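Local coordinates for bifunctional purine biosynthetic protein ADE5,7 (Cryptococcus neoformans var. grubii serotype A, PDB 7LVO), which catalyses the second and fifth steps of de novo purine biosynthesis through its glycinamide ribonucleotide synthetase and aminoimidazole ribonucleotide synthetase activities, at residues T251-P256 with L371-G376. Sequence-based numbering, arbitrary orientation.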
loop_
_atom_site.group_PDB
_atom_site.type_symbol
_atom_site.label_atom_id
_atom_site.label_comp_id
_atom_site.label_asym_id
_atom_site.label_seq_id
_atom_site.Cartn_x
_atom_site.Cartn_y
_atom_site.Cartn_z
ATOM N N THR A 251 14.301 -6.248 13.534
ATOM C CA THR A 251 14.689 -4.930 13.073
ATOM C C THR A 251 13.590 -4.330 12.203
ATOM O O THR A 251 12.961 -5.028 11.403
ATOM C CB THR A 251 15.994 -5.015 12.283
ATOM O OG1 THR A 251 17.021 -5.572 13.116
ATOM C CG2 THR A 251 16.415 -3.637 11.781
ATOM N N ILE A 252 13.350 -3.033 12.376
ATOM C CA ILE A 252 12.391 -2.297 11.554
ATOM C C ILE A 252 13.043 -0.990 11.126
ATOM O O ILE A 252 13.517 -0.222 11.973
ATOM C CB ILE A 252 11.071 -2.040 12.302
ATOM C CG1 ILE A 252 10.111 -1.251 11.406
ATOM C CG2 ILE A 252 11.319 -1.321 13.614
ATOM C CD1 ILE A 252 8.669 -1.271 11.877
ATOM N N VAL A 253 13.079 -0.749 9.816
ATOM C CA VAL A 253 13.725 0.432 9.248
ATOM C C VAL A 253 12.680 1.274 8.522
ATOM O O VAL A 253 12.201 0.875 7.453
ATOM C CB VAL A 253 14.864 0.039 8.294
ATOM C CG1 VAL A 253 15.502 1.273 7.676
ATOM C CG2 VAL A 253 15.919 -0.800 9.030
ATOM N N PRO A 254 12.299 2.429 9.053
ATOM C CA PRO A 254 11.278 3.237 8.373
ATOM C C PRO A 254 11.824 3.939 7.143
ATOM O O PRO A 254 13.010 4.258 7.051
ATOM C CB PRO A 254 10.847 4.258 9.441
ATOM C CG PRO A 254 11.415 3.763 10.745
ATOM C CD PRO A 254 12.648 2.974 10.380
ATOM N N MET A 255 10.938 4.174 6.187
ATOM C CA MET A 255 11.208 5.074 5.078
ATOM C C MET A 255 10.713 6.468 5.430
ATOM O O MET A 255 9.959 6.650 6.390
ATOM C CB MET A 255 10.518 4.572 3.816
ATOM C CG MET A 255 10.804 3.118 3.466
ATOM S SD MET A 255 10.096 2.672 1.861
ATOM C CE MET A 255 11.343 3.291 0.755
ATOM N N PRO A 256 11.126 7.485 4.675
ATOM C CA PRO A 256 10.609 8.838 4.923
ATOM C C PRO A 256 9.087 8.849 4.910
ATOM O O PRO A 256 8.450 8.251 4.039
ATOM C CB PRO A 256 11.196 9.662 3.771
ATOM C CG PRO A 256 12.447 8.927 3.389
ATOM C CD PRO A 256 12.135 7.462 3.594
ATOM N N LEU A 371 21.137 0.754 3.656
ATOM C CA LEU A 371 19.800 1.221 3.291
ATOM C C LEU A 371 19.726 2.700 3.667
ATOM O O LEU A 371 19.590 3.032 4.849
ATOM C CB LEU A 371 18.725 0.407 3.990
ATOM C CG LEU A 371 17.302 0.510 3.446
ATOM C CD1 LEU A 371 16.397 -0.512 4.145
ATOM C CD2 LEU A 371 16.737 1.907 3.600
ATOM N N GLY A 372 19.824 3.570 2.658
ATOM C CA GLY A 372 19.766 4.998 2.877
ATOM C C GLY A 372 18.794 5.660 1.916
ATOM O O GLY A 372 18.279 5.032 0.985
ATOM N N TYR A 373 18.556 6.948 2.159
ATOM C CA TYR A 373 17.638 7.741 1.351
ATOM C C TYR A 373 18.310 9.040 0.934
ATOM O O TYR A 373 18.971 9.697 1.746
ATOM C CB TYR A 373 16.345 8.035 2.122
ATOM C CG TYR A 373 15.715 6.802 2.729
ATOM C CD1 TYR A 373 15.045 5.876 1.937
ATOM C CD2 TYR A 373 15.785 6.565 4.092
ATOM C CE1 TYR A 373 14.474 4.747 2.489
ATOM C CE2 TYR A 373 15.217 5.441 4.651
ATOM C CZ TYR A 373 14.567 4.535 3.846
ATOM O OH TYR A 373 13.995 3.420 4.410
ATOM N N LYS A 374 18.133 9.405 -0.333
ATOM C CA LYS A 374 18.741 10.615 -0.864
ATOM C C LYS A 374 18.076 11.858 -0.276
ATOM O O LYS A 374 17.024 11.797 0.365
ATOM C CB LYS A 374 18.643 10.642 -2.386
ATOM C CG LYS A 374 17.228 10.549 -2.918
ATOM C CD LYS A 374 17.197 10.415 -4.443
ATOM C CE LYS A 374 17.239 11.777 -5.131
ATOM N NZ LYS A 374 17.101 11.651 -6.609
ATOM N N GLN A 375 18.714 13.002 -0.499
ATOM C CA GLN A 375 18.164 14.274 -0.052
ATOM C C GLN A 375 17.148 14.793 -1.066
ATOM O O GLN A 375 17.181 14.449 -2.252
ATOM C CB GLN A 375 19.275 15.297 0.155
ATOM C CG GLN A 375 20.367 14.837 1.113
ATOM C CD GLN A 375 21.422 15.899 1.354
ATOM O OE1 GLN A 375 21.108 17.082 1.500
ATOM N NE2 GLN A 375 22.682 15.482 1.393
ATOM N N GLY A 376 16.237 15.623 -0.581
ATOM C CA GLY A 376 15.180 16.163 -1.403
ATOM C C GLY A 376 13.843 15.487 -1.164
ATOM O O GLY A 376 13.611 14.822 -0.154
#
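Y373 carries CG beside its backbone N and anti to its carbonyl carbon (chi1 -50°), which turns the ring towards P254, M255 and P256. M255 has a similar first torsion (chi1 -52°), and a bend at chi3 turns its methyl back to the ring. P256 CD sits over one ring face in a CH-pi contact, 3.5 Å from the Y373 ring centroid and 3° off the normal. P256 CG is 4.0 Å from Y373 CG. The M255 side chain runs roughly perpendicular to that of Y373. M255 CG is 3.3 Å from Y373 OH. The methyl M255 CE packs against Y373 CE1 at 3.9 Å. The hydroxyl also approaches a backbone carbonyl, with Y373 OH 2.9 Å from P254 O. Strand 252-254 is an outermost strand of an antiparallel sheet in the ATP-grasp domain of the GAR synthetase half. The loop 371-376 leads from helix 354-362 into strand 377-384, so the contact joins an edge strand of one sheet to the loop that enters the middle strand of another. Further along, the side chains of V253 and L371 run alongside each other, pointing opposite ways, with V253 CG1 4.1 Å from L371 CD1. F246 of strand 240-248 touches both L371 and M255.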